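OxsB protein (Bacillus megaterium, PDB 5UL3) catalyses the oxidative ring contraction of dAMP to an oxetane aldehyde in oxetanocin A biosynthesis, using S-adenosylmethionine, a [4Fe-4S] cluster and cobalamin. Local coordinates at residues E195-I200 with S211-G216; F394-R399 with H421-A426; E415-W420 with S463-N468. All blocks are in the same frame, centred on the assembly; numbering follows the deposited sequence. Where two conformers were deposited one is given.

In the fold
Contact 1 belongs to the Rossmann fold that houses cobalamin, whereas contacts 2 and 3 belong to the partial TIM barrel of the radical SAM domain. The centres of contacts 1 and 2 lie about 39 Å apart, on opposite sides of the chain's centre, and cobalamin is near both: its atoms come to about 6 Å from the side chain of Val-215 and about 9 Å from that of Phe-396. Contacts 2 and 3 have centres about 8 Å apart and share helix 410-426. They meet directly where Phe-396 CE1 packs on Trp-420 CH2 at 3.6 Å. The Trp-420 side chain stays about 12 Å from the iron-sulfur cluster, which Arg-399 of contact 2 touches.

Contact 1. Residues E195-I200 with S211-G216; sequences EILDLI and SIITVG
Leu-197 and Ile-200 of helix 190-205 pack on Ile-213 and Val-215 of strand 212-216, inside a beta-alpha-beta unit of the cobalamin-binding Rossmann fold that begins with strand 180-184. The evidence for its shape is an angle of 173° between the N-to-C directions of the two short segments and 11.1 Å between their axes: the helix runs back antiparallel to the strand that follows it.

The first shell is wholly aliphatic. Leu-197 spreads its two methyls over two strand residues, CD2 meeting Ile-213 CG2 at 3.8 Å and CD1 reaching Val-215 CG1 at 4.1 Å. Ile-213 uses both branches, CG2 against Leu-197 and CD1 against Ile-200, and in each pair the side chains lie alongside, running in opposite directions. Residues 213 and 215 both point at the helix, as alternation along a strand requires, and Thr-214 between them has its CB bond directed away from the helix; its OG1 is hydrogen-bonded to Leu-235 O.

Further out, Leu-183 of strand 180-184 touches both Leu-197 and Val-215, and Leu-234, just before strand 235-237, packs on Ile-213 and Val-215; the two leucines extend the apolar layer. Cobalamin touches Thr-214 and Gly-216, so this layer backs the strand that contributes to its pocket. The Ile-200 branch that enters the contact is CG2, placed opposite the backbone N because CG1 takes chi1 -71°; it meets Ile-213 CD1 at 3.5 Å.

Contact 2. Residues F394-R399 with H421-A426; sequences FDFAAR and HYCALA
Phe-394 and Ala-426 mark the closest backbone approach, 8.5 Å between their CA atoms, between strand 393-398 and residues 421-426 of helix 410-426. The gap is spanned chiefly by two phenylalanine side chains reaching from the strand to the helix.

The Phe-394 ring meets mostly backbone. Its CE1 lies 3.6 Å from Ala-426 O, with that oxygen at the ring's edge and near its plane, so the polarised C-H rim rather than the pi face meets the carbonyl. CZ of the same ring is 4.0 Å from Cys-423 O, which approaches obliquely, and CE1 also touches the Ala-426 methyl CB at 4.2 Å. With chi1 at 64°, Phe-394 CG sits between the backbone N and the carbonyl carbon, and from there the ring extends to Cys-423 and Ala-426 although the CB bond does not aim at them.

Phe-396 makes a sulfur-aromatic contact with Cys-423. Cys-423 SG is 4.2 Å from Phe-396 CZ. The same SG of Cys-423 stands 5.3 Å from the centroid of the Phe-396 ring, 64° off the normal, an oblique approach. No hydrogen bond links the two segments, so they fit through van der Waals packing of the two rings, the edge-on carbonyl contact and the sulfur-aromatic contact.

This is the strand-to-helix half of a beta-alpha-beta unit of the partial TIM barrel, completed by strand 432-436. Helix 374-386 packs alongside, with Leu-385 on Phe-394, Ile-378 on Cys-423 and Cys-382 on Ala-426, while Met-360 of strand 357-360 touches both phenylalanines.

Contact 3. Residues E415-W420 with S463-N468; sequences ERLKMW and SALGIN
Trp-420 presents its indole edge to Ile-467, whose CD1 lies near the ring plane 3.9 Å from Trp-420 CE3, and the two side chains cross at about a right angle. One face of the indole carries Met-419 CE, 3.4 Å above the plane and offset toward the rim, supplied by the adjoining residue of the same helix. The Phe-396 ring also meets the indole, with the planes at about 35°. At the polar end NE1 is hydrogen-bonded to Ser-402 O, which helps to set the ring's rotation, with its CE3 edge toward Ile-467.

Leu-465 is the other anchor. Its CD1 rests 3.5 Å from Trp-420 CB and 3.9 Å from Leu-417 CD1, so one methyl touches two side chains three residues apart on helix 410-426. Leu-417 reaches it with CG anti to the backbone N (chi1 179°), although its CB bond does not point directly across.

Both partners from 463-468 stand around the end of helix 452-464. Gly-466, with phi 85°, closes that helix in a Schellman motif, its N bonded to Ser-463 O at 2.9 Å, and the turn places Leu-465 and Ile-467 so that both point at helix 410-426. The side-chain contacts are all carbon to carbon, and Ile-467 CD1 also lies 3.9 Å from Trp-420 O. Helix 410-426 is thus joined to the turn that ends helix 452-464 mainly by apolar packing, with no hydrogen bond between the two segments.

Contact 1. Residues E195-I200 with S211-G216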
ATOM      1  N   GLU A 195      23.268   2.575  -5.828  1.00 33.36           N
ATOM      2  CA  GLU A 195      24.182   1.455  -6.067  1.00 34.92           C
ATOM      3  C   GLU A 195      23.840   0.728  -7.362  1.00 38.52           C
ATOM      4  O   GLU A 195      24.728   0.398  -8.160  1.00 33.51           O
ATOM      5  CB  GLU A 195      24.144   0.475  -4.896  1.00 32.74           C
ATOM      6  CG  GLU A 195      24.761   1.003  -3.604  1.00 55.70           C
ATOM      7  CD  GLU A 195      24.870  -0.068  -2.533  1.00 66.29           C
ATOM      8  OE1 GLU A 195      24.955  -1.260  -2.903  1.00 61.11           O
ATOM      9  OE2 GLU A 195      24.875   0.281  -1.329  1.00 66.44           O
ATOM     10  N   ILE A 196      22.552   0.453  -7.578  1.00 32.14           N
ATOM     11  CA  ILE A 196      22.147  -0.260  -8.784  1.00 30.03           C
ATOM     12  C   ILE A 196      22.364   0.612 -10.010  1.00 31.38           C
ATOM     13  O   ILE A 196      22.874   0.139 -11.031  1.00 30.58           O
ATOM     14  CB  ILE A 196      20.688  -0.737  -8.669  1.00 28.03           C
ATOM     15  CG1 ILE A 196      20.556  -1.763  -7.546  1.00 32.57           C
ATOM     16  CG2 ILE A 196      20.217  -1.343  -9.990  1.00 32.87           C
ATOM     17  CD1 ILE A 196      19.119  -2.092  -7.178  1.00 31.56           C
ATOM     18  N   LEU A 197      21.988   1.900  -9.929  1.00 28.73           N
ATOM     19  CA  LEU A 197      22.212   2.815 -11.048  1.00 27.49           C
ATOM     20  C   LEU A 197      23.700   2.946 -11.366  1.00 30.67           C
ATOM     21  O   LEU A 197      24.092   2.962 -12.537  1.00 28.84           O
ATOM     22  CB  LEU A 197      21.607   4.189 -10.729  1.00 30.98           C
ATOM     23  CG  LEU A 197      20.071   4.203 -10.832  1.00 29.23           C
ATOM     24  CD1 LEU A 197      19.462   5.492 -10.239  1.00 29.15           C
ATOM     25  CD2 LEU A 197      19.646   4.013 -12.294  1.00 29.00           C
ATOM     26  N   ASP A 198      24.541   3.063 -10.334  1.00 32.42           N
ATOM     27  CA  ASP A 198      25.988   3.116 -10.554  1.00 35.78           C
ATOM     28  C   ASP A 198      26.460   1.946 -11.414  1.00 29.13           C
ATOM     29  O   ASP A 198      27.171   2.136 -12.405  1.00 34.88           O
ATOM     30  CB  ASP A 198      26.727   3.117  -9.213  1.00 33.84           C
ATOM     31  CG  ASP A 198      26.683   4.466  -8.503  1.00 35.30           C
ATOM     32  OD1 ASP A 198      26.179   5.476  -9.055  1.00 33.88           O
ATOM     33  OD2 ASP A 198      27.165   4.509  -7.357  1.00 36.00           O
ATOM     34  N   LEU A 199      26.032   0.723 -11.063  1.00 29.26           N
ATOM     35  CA  LEU A 199      26.445  -0.476 -11.792  1.00 26.34           C
ATOM     36  C   LEU A 199      25.849  -0.530 -13.195  1.00 35.32           C
ATOM     37  O   LEU A 199      26.500  -1.000 -14.134  1.00 30.91           O
ATOM     38  CB  LEU A 199      26.035  -1.714 -11.007  1.00 24.57           C
ATOM     39  CG  LEU A 199      26.942  -2.019  -9.827  1.00 33.58           C
ATOM     40  CD1 LEU A 199      26.204  -2.904  -8.856  1.00 35.83           C
ATOM     41  CD2 LEU A 199      28.188  -2.711 -10.358  1.00 31.74           C
ATOM     42  N   ILE A 200      24.600  -0.082 -13.352  1.00 29.45           N
ATOM     43  CA  ILE A 200      23.996  -0.042 -14.681  1.00 28.84           C
ATOM     44  C   ILE A 200      24.796   0.869 -15.598  1.00 27.79           C
ATOM     45  O   ILE A 200      25.118   0.503 -16.733  1.00 30.08           O
ATOM     46  CB  ILE A 200      22.529   0.420 -14.593  1.00 28.39           C
ATOM     47  CG1 ILE A 200      21.671  -0.675 -13.964  1.00 28.25           C
ATOM     48  CG2 ILE A 200      22.016   0.800 -15.990  1.00 28.26           C
ATOM     49  CD1 ILE A 200      20.243  -0.201 -13.636  1.00 31.76           C
ATOM     50  N   SER A 211      20.744   0.921 -22.986  1.00 30.52           N
ATOM     51  CA  SER A 211      19.355   1.046 -22.569  1.00 28.92           C
ATOM     52  C   SER A 211      19.032   2.489 -22.220  1.00 26.09           C
ATOM     53  O   SER A 211      19.869   3.233 -21.692  1.00 29.57           O
ATOM     54  CB  SER A 211      19.051   0.156 -21.352  1.00 28.37           C
ATOM     55  OG  SER A 211      19.503  -1.176 -21.523  1.00 38.85           O
ATOM     56  N   ILE A 212      17.790   2.867 -22.524  1.00 28.16           N
ATOM     57  CA  ILE A 212      17.160   3.995 -21.853  1.00 26.58           C
ATOM     58  C   ILE A 212      16.936   3.619 -20.398  1.00 26.55           C
ATOM     59  O   ILE A 212      16.381   2.552 -20.103  1.00 28.10           O
ATOM     60  CB  ILE A 212      15.823   4.331 -22.532  1.00 24.27           C
ATOM     61  CG1 ILE A 212      16.033   4.708 -23.997  1.00 30.05           C
ATOM     62  CG2 ILE A 212      15.086   5.449 -21.748  1.00 27.92           C
ATOM     63  CD1 ILE A 212      14.714   4.832 -24.761  1.00 31.76           C
ATOM     64  N   ILE A 213      17.374   4.480 -19.478  1.00 26.38           N
ATOM     65  CA  ILE A 213      17.244   4.236 -18.044  1.00 25.73           C
ATOM     66  C   ILE A 213      16.189   5.184 -17.493  1.00 30.13           C
ATOM     67  O   ILE A 213      16.246   6.395 -17.743  1.00 29.17           O
ATOM     68  CB  ILE A 213      18.579   4.442 -17.310  1.00 28.24           C
ATOM     69  CG1 ILE A 213      19.700   3.672 -18.014  1.00 24.97           C
ATOM     70  CG2 ILE A 213      18.464   3.985 -15.866  1.00 30.57           C
ATOM     71  CD1 ILE A 213      19.473   2.177 -18.049  1.00 25.32           C
ATOM     72  N   THR A 214      15.240   4.645 -16.732  1.00 24.94           N
ATOM     73  CA  THR A 214      14.234   5.481 -16.091  1.00 27.56           C
ATOM     74  C   THR A 214      14.010   4.997 -14.660  1.00 26.42           C
ATOM     75  O   THR A 214      14.228   3.826 -14.343  1.00 25.63           O
ATOM     76  CB  THR A 214      12.917   5.500 -16.914  1.00 27.18           C
ATOM     77  OG1 THR A 214      11.939   6.326 -16.262  1.00 25.73           O
ATOM     78  CG2 THR A 214      12.335   4.107 -17.114  1.00 24.65           C
ATOM     79  N   VAL A 215      13.609   5.914 -13.776  1.00 25.23           N
ATOM     80  CA  VAL A 215      13.205   5.533 -12.427  1.00 24.46           C
ATOM     81  C   VAL A 215      11.828   6.134 -12.197  1.00 27.77           C
ATOM     82  O   VAL A 215      11.483   7.169 -12.775  1.00 28.44           O
ATOM     83  CB  VAL A 215      14.178   5.994 -11.317  1.00 27.79           C
ATOM     84  CG1 VAL A 215      15.523   5.204 -11.375  1.00 27.74           C
ATOM     85  CG2 VAL A 215      14.405   7.499 -11.388  1.00 27.36           C
ATOM     86  N   GLY A 216      11.038   5.470 -11.357  1.00 25.10           N
ATOM     87  CA  GLY A 216       9.703   5.960 -11.047  1.00 25.10           C
ATOM     88  C   GLY A 216       9.365   5.734  -9.592  1.00 27.27           C
ATOM     89  O   GLY A 216      10.230   5.324  -8.803  1.00 24.28           O
TER

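Contact 2. Residues F394-R399 with H421-A426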
ATOM      1  N   PHE A 394     -10.888  -9.657   2.480  1.00 26.83           N
ATOM      2  CA  PHE A 394     -10.128  -8.581   1.863  1.00 24.58           C
ATOM      3  C   PHE A 394     -10.069  -7.380   2.798  1.00 22.30           C
ATOM      4  O   PHE A 394     -10.987  -7.137   3.588  1.00 24.93           O
ATOM      5  CB  PHE A 394     -10.688  -8.204   0.469  1.00 21.92           C
ATOM      6  CG  PHE A 394     -12.097  -7.638   0.460  1.00 25.14           C
ATOM      7  CD1 PHE A 394     -13.200  -8.480   0.487  1.00 28.13           C
ATOM      8  CD2 PHE A 394     -12.313  -6.263   0.337  1.00 29.29           C
ATOM      9  CE1 PHE A 394     -14.509  -7.974   0.438  1.00 27.57           C
ATOM     10  CE2 PHE A 394     -13.620  -5.737   0.283  1.00 24.98           C
ATOM     11  CZ  PHE A 394     -14.718  -6.601   0.328  1.00 27.01           C
ATOM     12  N   ASP A 395      -8.948  -6.669   2.737  1.00 21.44           N
ATOM     13  CA  ASP A 395      -8.710  -5.470   3.529  1.00 21.06           C
ATOM     14  C   ASP A 395      -8.703  -4.242   2.620  1.00 22.56           C
ATOM     15  O   ASP A 395      -8.246  -4.318   1.481  1.00 23.65           O
ATOM     16  CB  ASP A 395      -7.361  -5.552   4.248  1.00 24.06           C
ATOM     17  CG  ASP A 395      -7.274  -6.723   5.245  1.00 26.27           C
ATOM     18  OD1 ASP A 395      -8.267  -7.458   5.446  1.00 27.36           O
ATOM     19  OD2 ASP A 395      -6.183  -6.907   5.801  1.00 27.86           O
ATOM     20  N   PHE A 396      -9.163  -3.099   3.135  1.00 23.64           N
ATOM     21  CA  PHE A 396      -9.032  -1.841   2.401  1.00 20.85           C
ATOM     22  C   PHE A 396      -9.063  -0.690   3.394  1.00 24.67           C
ATOM     23  O   PHE A 396      -9.305  -0.889   4.583  1.00 24.43           O
ATOM     24  CB  PHE A 396     -10.113  -1.676   1.328  1.00 21.07           C
ATOM     25  CG  PHE A 396     -11.537  -1.639   1.858  1.00 20.06           C
ATOM     26  CD1 PHE A 396     -12.124  -0.439   2.222  1.00 20.07           C
ATOM     27  CD2 PHE A 396     -12.305  -2.800   1.912  1.00 26.96           C
ATOM     28  CE1 PHE A 396     -13.452  -0.401   2.679  1.00 26.01           C
ATOM     29  CE2 PHE A 396     -13.628  -2.770   2.350  1.00 26.40           C
ATOM     30  CZ  PHE A 396     -14.202  -1.572   2.729  1.00 27.79           C
ATOM     31  N   ALA A 397      -8.810   0.520   2.890  1.00 20.49           N
ATOM     32  CA  ALA A 397      -8.792   1.728   3.704  1.00 21.25           C
ATOM     33  C   ALA A 397      -9.956   2.639   3.322  1.00 21.91           C
ATOM     34  O   ALA A 397     -10.427   2.621   2.184  1.00 24.44           O
ATOM     35  CB  ALA A 397      -7.482   2.497   3.532  1.00 25.04           C
ATOM     36  N   ALA A 398     -10.406   3.441   4.284  1.00 24.48           N
ATOM     37  CA  ALA A 398     -11.528   4.347   4.023  1.00 27.88           C
ATOM     38  C   ALA A 398     -11.482   5.522   4.984  1.00 23.65           C
ATOM     39  O   ALA A 398     -10.966   5.405   6.100  1.00 24.69           O
ATOM     40  CB  ALA A 398     -12.874   3.627   4.167  1.00 26.63           C
ATOM     41  N   ARG A 399     -12.050   6.659   4.547  1.00 22.35           N
ATOM     42  CA  ARG A 399     -12.239   7.798   5.435  1.00 24.79           C
ATOM     43  C   ARG A 399     -13.447   7.574   6.334  1.00 20.62           C
ATOM     44  O   ARG A 399     -14.406   6.897   5.956  1.00 26.39           O
ATOM     45  CB  ARG A 399     -12.481   9.106   4.655  1.00 28.61           C
ATOM     46  CG  ARG A 399     -11.685   9.308   3.407  1.00 32.76           C
ATOM     47  CD  ARG A 399     -11.861  10.757   2.868  1.00 32.89           C
ATOM     48  NE  ARG A 399     -13.244  11.164   2.637  1.00 35.68           N
ATOM     49  CZ  ARG A 399     -13.875  11.026   1.474  1.00 41.26           C
ATOM     50  NH1 ARG A 399     -15.131  11.436   1.343  1.00 47.48           N
ATOM     51  NH2 ARG A 399     -13.254  10.473   0.438  1.00 39.69           N
ATOM     52  N   HIS A 421     -22.490  -3.140   4.924  1.00 24.63           N
ATOM     53  CA  HIS A 421     -22.942  -4.489   5.256  1.00 28.79           C
ATOM     54  C   HIS A 421     -22.600  -5.457   4.137  1.00 28.38           C
ATOM     55  O   HIS A 421     -22.107  -6.561   4.396  1.00 26.87           O
ATOM     56  CB  HIS A 421     -24.444  -4.502   5.534  1.00 29.82           C
ATOM     57  CG  HIS A 421     -24.968  -5.843   5.955  1.00 30.33           C
ATOM     58  ND1 HIS A 421     -26.131  -6.380   5.446  1.00 35.23           N
ATOM     59  CD2 HIS A 421     -24.491  -6.752   6.841  1.00 37.77           C
ATOM     60  CE1 HIS A 421     -26.345  -7.563   5.992  1.00 34.29           C
ATOM     61  NE2 HIS A 421     -25.370  -7.811   6.847  1.00 32.42           N
ATOM     62  N   TYR A 422     -22.840  -5.055   2.883  1.00 26.63           N
ATOM     63  CA  TYR A 422     -22.448  -5.892   1.754  1.00 28.93           C
ATOM     64  C   TYR A 422     -20.949  -6.151   1.757  1.00 30.31           C
ATOM     65  O   TYR A 422     -20.510  -7.254   1.409  1.00 26.88           O
ATOM     66  CB  TYR A 422     -22.867  -5.248   0.429  1.00 23.07           C
ATOM     67  CG  TYR A 422     -24.234  -5.708  -0.043  1.00 31.54           C
ATOM     68  CD1 TYR A 422     -25.381  -5.092   0.410  1.00 32.33           C
ATOM     69  CD2 TYR A 422     -24.369  -6.790  -0.901  1.00 31.83           C
ATOM     70  CE1 TYR A 422     -26.631  -5.513   0.001  1.00 41.42           C
ATOM     71  CE2 TYR A 422     -25.620  -7.226  -1.320  1.00 39.97           C
ATOM     72  CZ  TYR A 422     -26.746  -6.576  -0.863  1.00 45.09           C
ATOM     73  OH  TYR A 422     -27.998  -6.980  -1.260  1.00 48.36           O
ATOM     74  N   CYS A 423     -20.143  -5.141   2.111  1.00 23.60           N
ATOM     75  CA  CYS A 423     -18.704  -5.371   2.230  1.00 23.39           C
ATOM     76  C   CYS A 423     -18.411  -6.450   3.269  1.00 25.86           C
ATOM     77  O   CYS A 423     -17.614  -7.361   3.027  1.00 25.15           O
ATOM     78  CB  CYS A 423     -17.983  -4.084   2.605  1.00 26.32           C
ATOM     79  SG  CYS A 423     -17.918  -2.903   1.249  1.00 25.93           S
ATOM     80  N   ALA A 424     -19.052  -6.361   4.436  1.00 26.92           N
ATOM     81  CA  ALA A 424     -18.852  -7.390   5.455  1.00 26.66           C
ATOM     82  C   ALA A 424     -19.273  -8.767   4.944  1.00 25.80           C
ATOM     83  O   ALA A 424     -18.555  -9.762   5.133  1.00 27.89           O
ATOM     84  CB  ALA A 424     -19.619  -7.029   6.727  1.00 27.45           C
ATOM     85  N   LEU A 425     -20.446  -8.846   4.312  1.00 26.76           N
ATOM     86  CA  LEU A 425     -20.924 -10.124   3.787  1.00 30.46           C
ATOM     87  C   LEU A 425     -19.937 -10.716   2.796  1.00 36.79           C
ATOM     88  O   LEU A 425     -19.738 -11.938   2.758  1.00 31.90           O
ATOM     89  CB  LEU A 425     -22.288  -9.954   3.118  1.00 28.60           C
ATOM     90  CG  LEU A 425     -23.488  -9.638   4.013  1.00 32.74           C
ATOM     91  CD1 LEU A 425     -24.726  -9.418   3.159  1.00 31.89           C
ATOM     92  CD2 LEU A 425     -23.719 -10.783   4.984  1.00 35.68           C
ATOM     93  N   ALA A 426     -19.308  -9.871   1.979  1.00 24.98           N
ATOM     94  CA  ALA A 426     -18.425 -10.378   0.937  1.00 26.27           C
ATOM     95  C   ALA A 426     -17.014 -10.673   1.434  1.00 26.69           C
ATOM     96  O   ALA A 426     -16.191 -11.148   0.643  1.00 25.54           O
ATOM     97  CB  ALA A 426     -18.363  -9.384  -0.223  1.00 27.84           C
TER

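Contact 3. Residues E415-W420 with S463-N468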
ATOM      1  N   GLU A 415     -28.150   4.156   3.089  0.50 29.85           N
ATOM      2  CA  GLU A 415     -27.639   3.401   1.947  0.50 33.85           C
ATOM      3  C   GLU A 415     -26.149   3.111   2.102  0.50 31.39           C
ATOM      4  O   GLU A 415     -25.669   2.067   1.646  0.50 29.73           O
ATOM      5  CB  GLU A 415     -27.919   4.164   0.645  0.50 33.44           C
ATOM      6  CG  GLU A 415     -27.583   3.399  -0.640  0.50 37.72           C
ATOM      7  CD  GLU A 415     -28.483   2.188  -0.873  0.50 38.09           C
ATOM      8  OE1 GLU A 415     -27.970   1.146  -1.331  0.50 42.73           O
ATOM      9  OE2 GLU A 415     -29.699   2.277  -0.599  0.50 39.93           O
ATOM     10  N   ARG A 416     -25.411   4.008   2.760  1.00 26.18           N
ATOM     11  CA  ARG A 416     -24.006   3.759   3.042  1.00 28.71           C
ATOM     12  C   ARG A 416     -23.844   2.585   4.004  1.00 28.40           C
ATOM     13  O   ARG A 416     -22.968   1.731   3.810  1.00 25.39           O
ATOM     14  CB  ARG A 416     -23.374   5.030   3.604  1.00 33.06           C
ATOM     15  CG  ARG A 416     -21.874   5.094   3.522  1.00 36.73           C
ATOM     16  CD  ARG A 416     -21.352   4.458   2.230  1.00 32.87           C
ATOM     17  NE  ARG A 416     -21.561   5.277   1.039  1.00 34.17           N
ATOM     18  CZ  ARG A 416     -20.666   6.138   0.556  1.00 28.96           C
ATOM     19  NH1 ARG A 416     -19.509   6.320   1.171  1.00 27.45           N
ATOM     20  NH2 ARG A 416     -20.927   6.820  -0.542  1.00 29.29           N
ATOM     21  N   LEU A 417     -24.690   2.516   5.041  1.00 25.42           N
ATOM     22  CA  LEU A 417     -24.637   1.381   5.965  1.00 26.59           C
ATOM     23  C   LEU A 417     -24.943   0.074   5.243  1.00 29.05           C
ATOM     24  O   LEU A 417     -24.276  -0.943   5.473  1.00 27.41           O
ATOM     25  CB  LEU A 417     -25.609   1.602   7.125  1.00 28.47           C
ATOM     26  CG  LEU A 417     -25.651   0.472   8.151  1.00 26.55           C
ATOM     27  CD1 LEU A 417     -24.305   0.345   8.848  1.00 30.51           C
ATOM     28  CD2 LEU A 417     -26.770   0.741   9.156  1.00 30.82           C
ATOM     29  N   LYS A 418     -25.936   0.087   4.345  1.00 26.28           N
ATOM     30  CA  LYS A 418     -26.201  -1.102   3.535  1.00 28.95           C
ATOM     31  C   LYS A 418     -24.970  -1.521   2.735  1.00 29.78           C
ATOM     32  O   LYS A 418     -24.631  -2.710   2.672  1.00 25.77           O
ATOM     33  CB  LYS A 418     -27.383  -0.852   2.597  1.00 25.55           C
ATOM     34  CG  LYS A 418     -27.603  -1.990   1.606  1.00 30.31           C
ATOM     35  CD  LYS A 418     -28.860  -1.766   0.737  1.00 35.98           C
ATOM     36  CE  LYS A 418     -29.048  -2.936  -0.235  1.00 42.01           C
ATOM     37  NZ  LYS A 418     -30.035  -2.637  -1.329  1.00 46.81           N
ATOM     38  N   MET A 419     -24.283  -0.558   2.120  1.00 27.70           N
ATOM     39  CA  MET A 419     -23.080  -0.871   1.350  1.00 29.13           C
ATOM     40  C   MET A 419     -22.010  -1.501   2.235  1.00 26.72           C
ATOM     41  O   MET A 419     -21.388  -2.508   1.865  1.00 26.56           O
ATOM     42  CB  MET A 419     -22.536   0.400   0.681  1.00 28.91           C
ATOM     43  CG  MET A 419     -21.325   0.161  -0.242  1.00 27.58           C
ATOM     44  SD  MET A 419     -20.242   1.615  -0.258  1.00 27.46           S
ATOM     45  CE  MET A 419     -19.587   1.500   1.398  1.00 28.68           C
ATOM     46  N   TRP A 420     -21.773  -0.915   3.410  1.00 25.10           N
ATOM     47  CA  TRP A 420     -20.786  -1.495   4.314  1.00 25.43           C
ATOM     48  C   TRP A 420     -21.190  -2.898   4.755  1.00 26.86           C
ATOM     49  O   TRP A 420     -20.327  -3.770   4.938  1.00 24.83           O
ATOM     50  CB  TRP A 420     -20.590  -0.569   5.518  1.00 22.34           C
ATOM     51  CG  TRP A 420     -19.630   0.543   5.229  1.00 26.77           C
ATOM     52  CD1 TRP A 420     -19.933   1.829   4.810  1.00 30.05           C
ATOM     53  CD2 TRP A 420     -18.200   0.471   5.298  1.00 25.46           C
ATOM     54  NE1 TRP A 420     -18.772   2.550   4.633  1.00 24.98           N
ATOM     55  CE2 TRP A 420     -17.697   1.741   4.928  1.00 26.75           C
ATOM     56  CE3 TRP A 420     -17.292  -0.544   5.644  1.00 25.74           C
ATOM     57  CZ2 TRP A 420     -16.329   2.021   4.900  1.00 25.28           C
ATOM     58  CZ3 TRP A 420     -15.936  -0.261   5.606  1.00 25.58           C
ATOM     59  CH2 TRP A 420     -15.467   1.014   5.238  1.00 25.96           C
ATOM     60  N   SER A 463     -17.866  -1.362  13.168  1.00 24.29           N
ATOM     61  CA  SER A 463     -17.627  -2.478  14.089  1.00 26.17           C
ATOM     62  C   SER A 463     -18.899  -3.292  14.325  1.00 29.48           C
ATOM     63  O   SER A 463     -18.829  -4.527  14.434  1.00 27.76           O
ATOM     64  CB  SER A 463     -17.037  -1.972  15.405  1.00 28.16           C
ATOM     65  OG  SER A 463     -17.911  -1.095  16.094  1.00 28.92           O
ATOM     66  N   ALA A 464     -20.070  -2.640  14.342  1.00 27.70           N
ATOM     67  CA  ALA A 464     -21.321  -3.372  14.518  1.00 25.33           C
ATOM     68  C   ALA A 464     -21.574  -4.360  13.388  1.00 31.24           C
ATOM     69  O   ALA A 464     -22.309  -5.333  13.588  1.00 29.47           O
ATOM     70  CB  ALA A 464     -22.505  -2.392  14.647  1.00 22.94           C
ATOM     71  N   LEU A 465     -20.993  -4.138  12.206  1.00 24.78           N
ATOM     72  CA  LEU A 465     -21.141  -5.085  11.110  1.00 25.89           C
ATOM     73  C   LEU A 465     -20.162  -6.254  11.186  1.00 26.31           C
ATOM     74  O   LEU A 465     -20.160  -7.086  10.275  1.00 33.47           O
ATOM     75  CB  LEU A 465     -20.970  -4.360   9.779  1.00 31.77           C
ATOM     76  CG  LEU A 465     -22.000  -3.253   9.551  1.00 27.19           C
ATOM     77  CD1 LEU A 465     -21.627  -2.428   8.320  1.00 28.59           C
ATOM     78  CD2 LEU A 465     -23.380  -3.863   9.377  1.00 30.66           C
ATOM     79  N   GLY A 466     -19.339  -6.333  12.226  1.00 30.49           N
ATOM     80  CA  GLY A 466     -18.404  -7.448  12.365  1.00 29.12           C
ATOM     81  C   GLY A 466     -17.093  -7.283  11.626  1.00 35.50           C
ATOM     82  O   GLY A 466     -16.310  -8.239  11.548  1.00 33.99           O
ATOM     83  N   ILE A 467     -16.842  -6.113  11.065  1.00 32.48           N
ATOM     84  CA  ILE A 467     -15.578  -5.818  10.407  1.00 28.17           C
ATOM     85  C   ILE A 467     -14.560  -5.479  11.484  1.00 27.95           C
ATOM     86  O   ILE A 467     -14.886  -4.829  12.479  1.00 31.45           O
ATOM     87  CB  ILE A 467     -15.777  -4.669   9.390  1.00 28.74           C
ATOM     88  CG1 ILE A 467     -16.636  -5.160   8.228  1.00 28.06           C
ATOM     89  CG2 ILE A 467     -14.454  -4.128   8.882  1.00 32.33           C
ATOM     90  CD1 ILE A 467     -17.234  -4.051   7.333  1.00 30.07           C
ATOM     91  N   ASN A 468     -13.268  -5.834  11.262  0.50 23.28           N
ATOM     92  CA  ASN A 468     -12.187  -5.772  12.279  0.50 29.24           C
ATOM     93  C   ASN A 468     -11.241  -4.573  12.064  0.50 29.59           C
ATOM     94  O   ASN A 468     -10.211  -4.693  11.397  0.50 27.00           O
ATOM     95  CB  ASN A 468     -11.420  -7.098  12.262  0.50 27.07           C
ATOM     96  CG  ASN A 468     -10.206  -7.138  13.219  0.50 33.55           C
ATOM     97  OD1 ASN A 468     -10.004  -6.261  14.058  0.50 31.27           O
ATOM     98  ND2 ASN A 468      -9.396  -8.192  13.084  0.50 32.95           N
TER